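Serpin B3 (Homo sapiens, PDB 4ZK3) probably inhibits proteases as a member of the serpin family and, in the psoriasis-linked form called Pso p27, builds a compact structure that forms large aggregates. Local coordinates at residues Lys10-Leu15 / Tyr29-Ile34; Ser22-Ile27 / Val289-Asp294; Glu157-Leu162 / Leu329-Val334; Glu198-Asn203 / Gly385-Pro390. All coordinates share one frame; numbering follows the deposited sequence.

Interaction 1: residues Lys10-Leu15 / Tyr29-Ile34; sequences KFMFDL and YSPISI
Tyr-29 and Met-12 make the polar link of this buried contact: the phenol OH donates to Met-12 O over 2.6 Å. The C=O...donor angle is 130°, and the donor stands 41° above the carbonyl plane, so the hydroxyl sits over the carbonyl and not on a lone pair. The ring reaches this point because Tyr-29 holds CG between its backbone N and carbonyl carbon (chi1 62°), a crowded position that turns the phenol toward helix 4-19. A tyrosine suits the place, as its flat ring packs against apolar groups while the hydroxyl serves a main-chain oxygen.

The remaining cross-contacts are apolar. Met-12 and Pro-31 lie side by side, with CG of Met-12 3.7 Å from CG of Pro-31. Leu-15 and Ile-34 meet tip to tip, their CD1 atoms 3.9 Å apart, and Leu-15 CD1 also touches Tyr-29 CE2. Phe-11 turns an edge to Ile-34, with its CE2 3.8 Å from CG2, while Leu-15 CD1 lies over one face of the same ring, toward its rim.

Capping organises the second segment. Ser-30 is the N-cap of helix 31-42, its OG accepting from Ser-33 N at 3.1 Å. Pro-31 follows in the first turn, where its lack of an N-H costs nothing. Ser-30 N bonds His-330, and Ser-33 OG bonds Thr-347. Polar residues gathered in this way at the start of the second helix, behind the main sheet, are characteristic of the serpin shutter region, here packed against the first helix of the fold.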
# COMPACT_ATOMS: atom_id res chain seq x y z
N LYS A 10 -6.90 -2.69 -9.39
CA LYS A 10 -6.26 -2.58 -10.73
C LYS A 10 -5.04 -1.69 -10.73
O LYS A 10 -3.98 -2.03 -11.30
CB LYS A 10 -7.28 -2.06 -11.75
CG LYS A 10 -8.45 -3.02 -12.01
CD LYS A 10 -9.49 -2.38 -12.93
CE LYS A 10 -10.64 -3.32 -13.22
NZ LYS A 10 -10.19 -4.47 -14.06
N PHE A 11 -5.17 -0.54 -10.09
CA PHE A 11 -4.05 0.37 -9.88
C PHE A 11 -2.92 -0.33 -9.15
O PHE A 11 -1.75 -0.21 -9.55
CB PHE A 11 -4.54 1.61 -9.12
CG PHE A 11 -3.48 2.60 -8.80
CD1 PHE A 11 -2.68 3.11 -9.77
CD2 PHE A 11 -3.32 3.07 -7.47
CE1 PHE A 11 -1.71 4.07 -9.49
CE2 PHE A 11 -2.34 3.99 -7.17
CZ PHE A 11 -1.52 4.51 -8.18
N MET A 12 -3.27 -1.11 -8.13
CA MET A 12 -2.29 -1.95 -7.41
C MET A 12 -1.48 -2.87 -8.36
O MET A 12 -0.25 -2.91 -8.29
CB MET A 12 -2.98 -2.79 -6.30
CG MET A 12 -2.07 -3.77 -5.49
SD MET A 12 -3.08 -4.86 -4.51
CE MET A 12 -3.30 -6.16 -5.74
N PHE A 13 -2.14 -3.57 -9.29
CA PHE A 13 -1.38 -4.39 -10.25
C PHE A 13 -0.58 -3.57 -11.26
O PHE A 13 0.54 -3.98 -11.65
CB PHE A 13 -2.27 -5.40 -10.94
CG PHE A 13 -2.63 -6.55 -10.06
CD1 PHE A 13 -1.64 -7.45 -9.69
CD2 PHE A 13 -3.92 -6.71 -9.55
CE1 PHE A 13 -1.95 -8.53 -8.87
CE2 PHE A 13 -4.23 -7.77 -8.72
CZ PHE A 13 -3.24 -8.69 -8.37
N ASP A 14 -1.12 -2.41 -11.65
CA ASP A 14 -0.41 -1.57 -12.59
C ASP A 14 0.86 -1.13 -11.88
O ASP A 14 1.94 -1.02 -12.52
CB ASP A 14 -1.18 -0.35 -13.05
CG ASP A 14 -2.47 -0.68 -13.76
OD1 ASP A 14 -2.75 -1.85 -14.12
OD2 ASP A 14 -3.26 0.27 -13.92
N LEU A 15 0.79 -0.90 -10.57
CA LEU A 15 2.02 -0.53 -9.85
C LEU A 15 3.00 -1.65 -9.82
O LEU A 15 4.21 -1.43 -10.03
CB LEU A 15 1.77 -0.05 -8.42
CG LEU A 15 1.13 1.32 -8.30
CD1 LEU A 15 0.61 1.54 -6.88
CD2 LEU A 15 1.95 2.50 -8.70
N TYR A 29 4.20 -2.45 -0.44
CA TYR A 29 3.64 -1.11 -0.63
C TYR A 29 2.15 -1.15 -0.28
O TYR A 29 1.54 -2.24 -0.16
CB TYR A 29 3.81 -0.60 -2.05
CG TYR A 29 3.12 -1.41 -3.15
CD1 TYR A 29 3.73 -2.57 -3.69
CD2 TYR A 29 1.95 -0.97 -3.74
CE1 TYR A 29 3.11 -3.32 -4.70
CE2 TYR A 29 1.33 -1.69 -4.75
CZ TYR A 29 1.91 -2.88 -5.22
OH TYR A 29 1.32 -3.56 -6.28
N SER A 30 1.66 0.04 0.01
CA SER A 30 0.22 0.25 0.26
C SER A 30 -0.40 0.97 -0.91
O SER A 30 -0.33 2.20 -1.00
CB SER A 30 -0.04 1.06 1.52
OG SER A 30 -1.46 1.32 1.57
N PRO A 31 -1.11 0.21 -1.75
CA PRO A 31 -1.78 0.87 -2.86
C PRO A 31 -2.83 1.88 -2.41
O PRO A 31 -3.03 2.92 -3.03
CB PRO A 31 -2.47 -0.28 -3.60
CG PRO A 31 -2.51 -1.44 -2.62
CD PRO A 31 -1.32 -1.24 -1.71
N ILE A 32 -3.48 1.61 -1.29
CA ILE A 32 -4.55 2.51 -0.79
C ILE A 32 -3.98 3.83 -0.34
O ILE A 32 -4.59 4.92 -0.55
CB ILE A 32 -5.29 1.85 0.38
CG1 ILE A 32 -6.38 0.95 -0.16
CG2 ILE A 32 -6.02 2.88 1.22
CD1 ILE A 32 -7.47 1.73 -0.92
N SER A 33 -2.80 3.77 0.27
CA SER A 33 -2.10 5.02 0.67
C SER A 33 -1.80 5.88 -0.52
O SER A 33 -1.99 7.13 -0.53
CB SER A 33 -0.82 4.64 1.43
OG SER A 33 -0.01 5.78 1.61
N ILE A 34 -1.40 5.23 -1.60
CA ILE A 34 -1.06 5.97 -2.81
C ILE A 34 -2.32 6.51 -3.48
O ILE A 34 -2.37 7.68 -3.89
CB ILE A 34 -0.28 5.11 -3.76
CG1 ILE A 34 0.97 4.63 -3.06
CG2 ILE A 34 0.06 5.92 -4.96
CD1 ILE A 34 1.72 3.54 -3.77

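Interaction 2: residues Ser22-Ile27 / Val289-Asp294; sequences SKENNI and VEESYD
Glu-24 and Glu-291 bring their carboxylates together, OE1 to OE1 at 3.1 Å, with the two planes turned 49° apart. Both atoms are acceptors when ionised, and water 1, which donates to Glu-24 OE1 and to Glu-291 OE2, each at 2.6 Å, probably eases the approach. The crystal was studied at low pH, so partial protonation of the pair is conceivable. Glu-24 is exposed and poorly ordered, so the geometry of this carboxylate pair is less certain than that of the Asn-26 contacts.

Deeper in the same shell, Asn-26 has its CB 3.9 Å from Val-289 CG1 and 3.6 Å from OE2 of Glu-291, whose chain bends at chi2 (-69°) and thereby folds the carboxylate back beside the loop. Tyr-293 closes the inner end: its OH lies 3.5 Å from Ile-27 CA, and the two side chains cross at about a right angle. Water 2 lies between the two sides, 2.8 Å from Asn-26 O and 2.9 Å from Tyr-293 OH.

The next shell fixes these groups. The amide of Asn-26 is held at both ends by the C-terminal tail, OD1 by Ser-388 N and ND2 by Ser-389 O, a task for which a side chain with both an acceptor and a donor is well fitted. Tyr-293 OH bonds Phe-28 N, and its ring stacks on Phe-19. Glu-291 and Val-289 are set by backbone bonds to Ala-332 and Val-334. The arrangement belongs to the serpin fold, in which the loop after the first helix passes over strand 276-294 of the main sheet before entering the short strand 27-29 of a second sheet.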
# COMPACT_ATOMS: atom_id res chain seq x y z
N SER A 22 12.76 -2.92 -10.82
CA SER A 22 13.93 -2.54 -9.99
C SER A 22 14.61 -3.82 -9.53
O SER A 22 14.00 -4.91 -9.58
CB SER A 22 13.53 -1.76 -8.76
OG SER A 22 13.17 -2.69 -7.73
N LYS A 23 15.84 -3.66 -9.03
CA LYS A 23 16.72 -4.77 -8.61
C LYS A 23 16.33 -5.41 -7.26
O LYS A 23 16.56 -6.62 -7.04
CB LYS A 23 18.19 -4.30 -8.55
CG LYS A 23 18.51 -3.36 -7.38
CD LYS A 23 19.38 -2.19 -7.81
CE LYS A 23 18.59 -1.20 -8.66
NZ LYS A 23 19.50 -0.27 -9.40
N GLU A 24 15.72 -4.62 -6.37
CA GLU A 24 15.21 -5.12 -5.09
C GLU A 24 14.50 -6.47 -5.28
O GLU A 24 13.70 -6.65 -6.19
CB GLU A 24 14.27 -4.10 -4.45
CG GLU A 24 14.90 -2.73 -4.12
CD GLU A 24 15.99 -2.82 -3.06
OE1 GLU A 24 15.80 -3.58 -2.07
OE2 GLU A 24 17.04 -2.11 -3.21
N ASN A 25 14.84 -7.44 -4.46
CA ASN A 25 14.20 -8.74 -4.49
C ASN A 25 12.76 -8.63 -3.94
O ASN A 25 11.79 -9.00 -4.61
CB ASN A 25 15.00 -9.73 -3.66
CG ASN A 25 16.45 -9.89 -4.14
OD1 ASN A 25 16.82 -9.54 -5.28
ND2 ASN A 25 17.26 -10.43 -3.27
N ASN A 26 12.63 -8.08 -2.74
CA ASN A 26 11.30 -7.90 -2.10
C ASN A 26 10.59 -6.64 -2.55
O ASN A 26 11.26 -5.60 -2.84
CB ASN A 26 11.47 -7.84 -0.59
CG ASN A 26 12.14 -9.06 -0.10
OD1 ASN A 26 12.12 -10.06 -0.80
ND2 ASN A 26 12.68 -9.04 1.09
N ILE A 27 9.24 -6.70 -2.53
CA ILE A 27 8.38 -5.60 -2.94
C ILE A 27 7.31 -5.50 -1.81
O ILE A 27 6.82 -6.49 -1.31
CB ILE A 27 7.70 -5.93 -4.29
CG1 ILE A 27 8.72 -5.87 -5.46
CG2 ILE A 27 6.47 -5.03 -4.54
CD1 ILE A 27 8.13 -6.46 -6.72
N VAL A 289 9.96 -6.78 5.82
CA VAL A 289 10.28 -6.13 4.59
C VAL A 289 10.13 -4.60 4.73
O VAL A 289 9.09 -4.11 5.21
CB VAL A 289 9.37 -6.64 3.46
CG1 VAL A 289 9.53 -5.82 2.18
CG2 VAL A 289 9.60 -8.12 3.18
N GLU A 290 11.12 -3.86 4.21
CA GLU A 290 11.11 -2.44 4.23
C GLU A 290 11.50 -1.94 2.86
O GLU A 290 12.57 -2.26 2.38
CB GLU A 290 12.09 -1.98 5.29
CG GLU A 290 11.80 -2.57 6.64
CD GLU A 290 12.62 -1.92 7.75
OE1 GLU A 290 13.36 -2.64 8.45
OE2 GLU A 290 12.47 -0.68 7.97
N GLU A 291 10.64 -1.22 2.18
CA GLU A 291 11.02 -0.72 0.87
C GLU A 291 10.58 0.72 0.64
O GLU A 291 9.57 1.19 1.22
CB GLU A 291 10.41 -1.59 -0.23
CG GLU A 291 10.73 -3.09 -0.17
CD GLU A 291 12.18 -3.47 -0.47
OE1 GLU A 291 12.91 -2.75 -1.21
OE2 GLU A 291 12.55 -4.51 0.05
N SER A 292 11.32 1.39 -0.24
CA SER A 292 11.03 2.75 -0.68
C SER A 292 10.80 2.86 -2.18
O SER A 292 11.43 2.19 -2.93
CB SER A 292 12.21 3.65 -0.34
OG SER A 292 12.42 3.66 1.05
N TYR A 293 9.95 3.80 -2.61
CA TYR A 293 9.68 4.00 -4.02
C TYR A 293 9.67 5.46 -4.31
O TYR A 293 8.99 6.23 -3.61
CB TYR A 293 8.35 3.35 -4.50
CG TYR A 293 8.31 1.88 -4.13
CD1 TYR A 293 7.91 1.46 -2.85
CD2 TYR A 293 8.75 0.92 -5.02
CE1 TYR A 293 7.94 0.13 -2.52
CE2 TYR A 293 8.79 -0.40 -4.69
CZ TYR A 293 8.36 -0.79 -3.44
OH TYR A 293 8.46 -2.10 -3.11
N ASP A 294 10.45 5.85 -5.34
CA ASP A 294 10.28 7.16 -5.97
C ASP A 294 9.31 6.97 -7.06
O ASP A 294 9.63 6.30 -8.05
CB ASP A 294 11.59 7.67 -6.57
CG ASP A 294 11.47 9.09 -7.08
OD1 ASP A 294 10.42 9.44 -7.68
OD2 ASP A 294 12.43 9.84 -6.85
O HOH W 1 14.57 -5.65 -1.13
O HOH W 2 11.06 -3.06 -3.89

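Interaction 3: residues Glu157-Leu162 / Leu329-Val334; sequences EKIKNL and LHKAFV
Lys-331 begins its climb from the strand between two apolar neighbours, its CB 3.7 Å from Leu-162 CD1 and 4.0 Å from Ile-159 CG2. With CG anti to the backbone N (chi1 -162°) and the chain extended beyond it, the lysine rises straight into the loop. Its CG passes Ser-292 of the adjacent strand; CD and CE run up beneath Lys-160 O, and NZ ends there in a hydrogen bond of 2.8 Å. The C=O...donor angle of 160° sets the ammonium nearly in line with the carbonyl. Water 4 also accepts from NZ, at 2.7 Å, and donates to Asn-161 O, so one charged tip binds the loop backbone directly and through solvent. A long apolar stem with a cationic end fits a path from the apolar floor of the contact to its water-lined upper side.

Beside it, Ile-159 drives CD1 onto the strand backbone, 3.6 Å from Lys-331 O. Lys-158 lays its aliphatic chain over Phe-333 in a CH-pi contact, CD lying 3.9 Å from the ring centroid and 20° off the normal. Lys-160 NZ bonds back to Glu-157 O within the loop.

This is the serpin arrangement in which the segment after helix 140-153 crosses the main sheet. The sheet here includes strand 340-351, paired with 325-336, as in serpins whose reactive-centre loop has been inserted.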
# COMPACT_ATOMS: atom_id res chain seq x y z
N GLU A 157 6.26 4.75 14.67
CA GLU A 157 7.63 4.96 14.21
C GLU A 157 8.24 4.03 13.22
O GLU A 157 9.48 4.04 13.10
CB GLU A 157 8.60 5.08 15.41
CG GLU A 157 8.40 6.35 16.20
CD GLU A 157 7.69 6.10 17.51
OE1 GLU A 157 8.38 6.28 18.56
OE2 GLU A 157 6.51 5.68 17.50
N LYS A 158 7.42 3.25 12.47
CA LYS A 158 7.98 2.31 11.48
C LYS A 158 8.39 2.93 10.16
O LYS A 158 9.16 2.32 9.41
CB LYS A 158 6.95 1.20 11.12
CG LYS A 158 6.59 0.28 12.29
CD LYS A 158 7.81 -0.21 13.07
CE LYS A 158 7.38 -0.92 14.33
NZ LYS A 158 8.55 -1.33 15.10
N ILE A 159 7.77 4.06 9.79
CA ILE A 159 8.17 4.75 8.57
C ILE A 159 8.96 5.99 8.98
O ILE A 159 8.37 6.98 9.45
CB ILE A 159 6.96 5.17 7.71
CG1 ILE A 159 6.11 3.93 7.46
CG2 ILE A 159 7.46 5.82 6.43
CD1 ILE A 159 6.84 2.86 6.64
N LYS A 160 10.27 5.89 8.86
CA LYS A 160 11.17 7.00 9.16
C LYS A 160 11.67 7.63 7.93
O LYS A 160 11.86 6.97 6.94
CB LYS A 160 12.35 6.46 9.96
CG LYS A 160 12.00 5.84 11.30
CD LYS A 160 13.33 5.68 12.12
CE LYS A 160 13.09 5.35 13.54
NZ LYS A 160 12.23 4.15 13.60
N ASN A 161 11.91 8.95 7.97
CA ASN A 161 12.58 9.64 6.89
C ASN A 161 11.82 9.50 5.53
O ASN A 161 12.40 9.32 4.46
CB ASN A 161 14.07 9.26 6.82
CG ASN A 161 14.92 10.25 6.01
OD1 ASN A 161 15.52 9.91 5.00
ND2 ASN A 161 14.97 11.49 6.47
N LEU A 162 10.50 9.59 5.58
CA LEU A 162 9.70 9.36 4.39
C LEU A 162 10.21 10.17 3.20
O LEU A 162 10.34 9.65 2.13
CB LEU A 162 8.21 9.70 4.67
CG LEU A 162 7.32 9.65 3.40
CD1 LEU A 162 7.25 8.24 2.78
CD2 LEU A 162 5.96 10.22 3.74
N LEU A 329 6.63 10.23 -3.33
CA LEU A 329 7.43 9.27 -2.60
C LEU A 329 6.55 8.32 -1.76
O LEU A 329 5.51 8.72 -1.22
CB LEU A 329 8.37 9.98 -1.67
CG LEU A 329 9.34 10.97 -2.30
CD1 LEU A 329 10.22 11.41 -1.18
CD2 LEU A 329 10.16 10.33 -3.38
N HIS A 330 6.98 7.07 -1.66
CA HIS A 330 6.29 6.03 -0.88
C HIS A 330 7.30 5.19 -0.16
O HIS A 330 8.35 4.82 -0.74
CB HIS A 330 5.48 5.15 -1.81
CG HIS A 330 4.57 4.18 -1.12
ND1 HIS A 330 3.41 4.56 -0.48
CD2 HIS A 330 4.63 2.83 -1.02
CE1 HIS A 330 2.80 3.48 0.01
NE2 HIS A 330 3.54 2.44 -0.27
N LYS A 331 6.96 4.83 1.07
CA LYS A 331 7.76 3.96 1.87
C LYS A 331 6.85 3.03 2.71
O LYS A 331 5.84 3.42 3.25
CB LYS A 331 8.67 4.83 2.76
CG LYS A 331 9.84 4.07 3.32
CD LYS A 331 10.82 4.98 4.04
CE LYS A 331 11.92 4.15 4.68
NZ LYS A 331 12.97 5.06 5.22
N ALA A 332 7.27 1.79 2.88
CA ALA A 332 6.40 0.78 3.48
C ALA A 332 7.21 -0.24 4.27
O ALA A 332 8.38 -0.50 3.95
CB ALA A 332 5.54 0.08 2.41
N PHE A 333 6.57 -0.79 5.29
CA PHE A 333 7.16 -1.72 6.27
C PHE A 333 6.17 -2.82 6.60
O PHE A 333 4.97 -2.54 6.81
CB PHE A 333 7.42 -0.91 7.56
CG PHE A 333 7.79 -1.75 8.77
CD1 PHE A 333 6.81 -2.33 9.59
CD2 PHE A 333 9.12 -1.90 9.14
CE1 PHE A 333 7.15 -3.13 10.71
CE2 PHE A 333 9.49 -2.65 10.30
CZ PHE A 333 8.49 -3.25 11.08
N VAL A 334 6.61 -4.07 6.68
CA VAL A 334 5.79 -5.11 7.27
C VAL A 334 6.71 -6.02 8.07
O VAL A 334 7.85 -6.30 7.65
CB VAL A 334 5.01 -5.94 6.18
CG1 VAL A 334 5.94 -6.57 5.17
CG2 VAL A 334 4.03 -6.94 6.78
O HOH W 3 11.73 3.79 7.97
O HOH W 4 13.69 7.20 3.70

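Interaction 4: residues Glu198-Asn203 / Gly385-Pro390; sequences EKFWPN and GRFSSP
Phe-200 and Phe-387 form the tight centre of the contact, an offset edge-to-face pair with centroids 5.2 Å apart and planes at 76°. The edge of Phe-387 points at the face of Phe-200, and the closest atoms are Phe-200 CZ and Phe-387 CD2 at 3.6 Å. Phe-200 reaches across because its CG stands anti to the backbone N (chi1 -175°), which sends the ring into the bend of the C-terminal tail. There the carbonyl of Ser-388 meets the rim of the ring near its plane, O to CE1 at 3.4 Å. This oxygen has no hydrogen-bonding partner in the model, and the weakly positive ring edge is the kind of neighbour that such a buried acceptor tolerates. The tail's last residue adds Pro-390 CD against Phe-200 CD1 at 3.7 Å.

Toward the surface the packing thins. Pro-202, where the chain turns a corner after strand 196-201, sets CB 3.5 Å from Ser-388 O, but its CG comes no nearer than 3.9 Å to Ser-389 OG. The rigid ring suits a corner and offers an apolar flank to the tail. Pro-390 is exposed and carries the terminal carboxylate, whose O is bonded by Lys-208 NZ.

Around this pair, strand 196-201 runs beside strand 206-224, with Phe-200 bonded through its backbone to Lys-208. Phe-387 also meets the rings of Phe-287 and Phe-369, strand 380-387 lies between strands 369-375 and 27-29, and Arg-386 makes a salt bridge to Glu-258 of helix 254-260.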
# COMPACT_ATOMS: atom_id res chain seq x y z
N GLU A 198 15.31 -22.98 9.19
CA GLU A 198 15.25 -23.83 8.00
C GLU A 198 15.82 -23.05 6.89
O GLU A 198 16.17 -21.87 7.03
CB GLU A 198 13.82 -24.20 7.58
CG GLU A 198 12.99 -24.79 8.68
CD GLU A 198 11.66 -25.29 8.18
OE1 GLU A 198 11.29 -25.03 7.00
OE2 GLU A 198 10.98 -25.97 8.97
N LYS A 199 15.95 -23.73 5.77
CA LYS A 199 16.40 -23.07 4.58
C LYS A 199 15.22 -22.40 3.89
O LYS A 199 14.14 -22.91 3.92
CB LYS A 199 17.03 -24.10 3.66
CG LYS A 199 18.16 -24.82 4.38
CD LYS A 199 18.89 -25.78 3.47
CE LYS A 199 19.85 -26.63 4.31
NZ LYS A 199 20.84 -27.25 3.40
N PHE A 200 15.47 -21.26 3.29
CA PHE A 200 14.56 -20.61 2.38
C PHE A 200 15.30 -20.54 1.09
O PHE A 200 16.44 -20.11 1.09
CB PHE A 200 14.26 -19.15 2.80
CG PHE A 200 13.22 -18.48 1.95
CD1 PHE A 200 13.59 -17.81 0.83
CD2 PHE A 200 11.88 -18.53 2.29
CE1 PHE A 200 12.66 -17.16 0.05
CE2 PHE A 200 10.94 -17.88 1.52
CZ PHE A 200 11.32 -17.21 0.39
N TRP A 201 14.68 -20.99 -0.00
CA TRP A 201 15.34 -21.06 -1.32
C TRP A 201 14.84 -19.92 -2.21
O TRP A 201 13.72 -19.98 -2.69
CB TRP A 201 15.08 -22.40 -2.05
CG TRP A 201 15.57 -23.74 -1.43
CD1 TRP A 201 14.84 -24.58 -0.63
CD2 TRP A 201 16.82 -24.42 -1.68
NE1 TRP A 201 15.58 -25.71 -0.33
CE2 TRP A 201 16.80 -25.63 -0.95
CE3 TRP A 201 17.96 -24.12 -2.42
CZ2 TRP A 201 17.88 -26.52 -0.93
CZ3 TRP A 201 19.05 -25.01 -2.39
CH2 TRP A 201 18.99 -26.19 -1.65
N PRO A 202 15.65 -18.88 -2.43
CA PRO A 202 15.24 -17.84 -3.36
C PRO A 202 15.27 -18.31 -4.79
O PRO A 202 14.48 -17.82 -5.59
CB PRO A 202 16.25 -16.74 -3.12
CG PRO A 202 16.73 -17.00 -1.73
CD PRO A 202 16.82 -18.47 -1.65
N ASN A 203 16.21 -19.22 -5.09
CA ASN A 203 16.30 -19.91 -6.39
C ASN A 203 16.33 -21.39 -6.15
O ASN A 203 16.42 -21.85 -4.99
CB ASN A 203 17.57 -19.48 -7.13
CG ASN A 203 17.59 -17.99 -7.43
OD1 ASN A 203 16.83 -17.50 -8.26
ND2 ASN A 203 18.46 -17.26 -6.72
N GLY A 385 2.56 -7.30 -1.49
CA GLY A 385 3.97 -7.57 -1.48
C GLY A 385 4.42 -8.86 -2.08
O GLY A 385 3.63 -9.77 -2.36
N ARG A 386 5.73 -8.91 -2.32
CA ARG A 386 6.40 -10.12 -2.76
C ARG A 386 7.61 -10.33 -1.87
O ARG A 386 8.42 -9.38 -1.65
CB ARG A 386 6.91 -10.02 -4.19
CG ARG A 386 7.83 -11.21 -4.54
CD ARG A 386 8.35 -11.13 -5.92
NE ARG A 386 9.41 -10.19 -6.03
CZ ARG A 386 9.80 -9.57 -7.15
NH1 ARG A 386 9.19 -9.72 -8.31
NH2 ARG A 386 10.85 -8.76 -7.09
N PHE A 387 7.67 -11.51 -1.28
CA PHE A 387 8.83 -11.94 -0.48
C PHE A 387 9.68 -12.91 -1.28
O PHE A 387 9.28 -14.04 -1.46
CB PHE A 387 8.37 -12.67 0.76
CG PHE A 387 9.48 -12.93 1.75
CD1 PHE A 387 10.08 -11.87 2.42
CD2 PHE A 387 9.95 -14.24 1.97
CE1 PHE A 387 11.10 -12.10 3.33
CE2 PHE A 387 10.95 -14.48 2.90
CZ PHE A 387 11.52 -13.40 3.58
N SER A 388 10.83 -12.45 -1.76
CA SER A 388 11.73 -13.22 -2.60
C SER A 388 12.92 -13.77 -1.83
O SER A 388 13.48 -14.79 -2.21
CB SER A 388 12.27 -12.32 -3.71
OG SER A 388 11.19 -11.88 -4.54
N SER A 389 13.37 -13.03 -0.81
CA SER A 389 14.50 -13.46 0.02
C SER A 389 14.56 -12.76 1.35
O SER A 389 14.37 -11.56 1.40
CB SER A 389 15.82 -13.16 -0.68
OG SER A 389 16.91 -13.55 0.17
N PRO A 390 14.94 -13.49 2.42
CA PRO A 390 15.42 -12.72 3.56
C PRO A 390 16.74 -12.03 3.24
O PRO A 390 17.39 -12.25 2.21
CB PRO A 390 15.62 -13.77 4.66
CG PRO A 390 15.82 -15.05 3.94
CD PRO A 390 15.22 -14.92 2.56
OXT PRO A 390 17.17 -11.16 4.00

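Overall arrangement
From the N terminus, interaction 1 closes first, folding helix 31-42 back on helix 4-19 across the loop that contains 22-27; it is in series with interactions 3 and 4. Interaction 2 starts inside that loop, so it crosses interaction 1, and reaches some 260 residues ahead to strand 276-294. Interaction 3 crosses interaction 2: its strand 325-336 pairs with 276-294, Tyr-293 N bonding His-330 O, and Ala-332 CB packs on Tyr-29 CA of interaction 1. Interaction 4 crosses 2 and 3 and ties strand 196-201 to the C-terminal tail, where Arg-386 bonds Asn-25 and Ile-27. None nests. Together they join the first two helices, the main sheet, the sheet holding strands 27-29 and 380-387, and the tail.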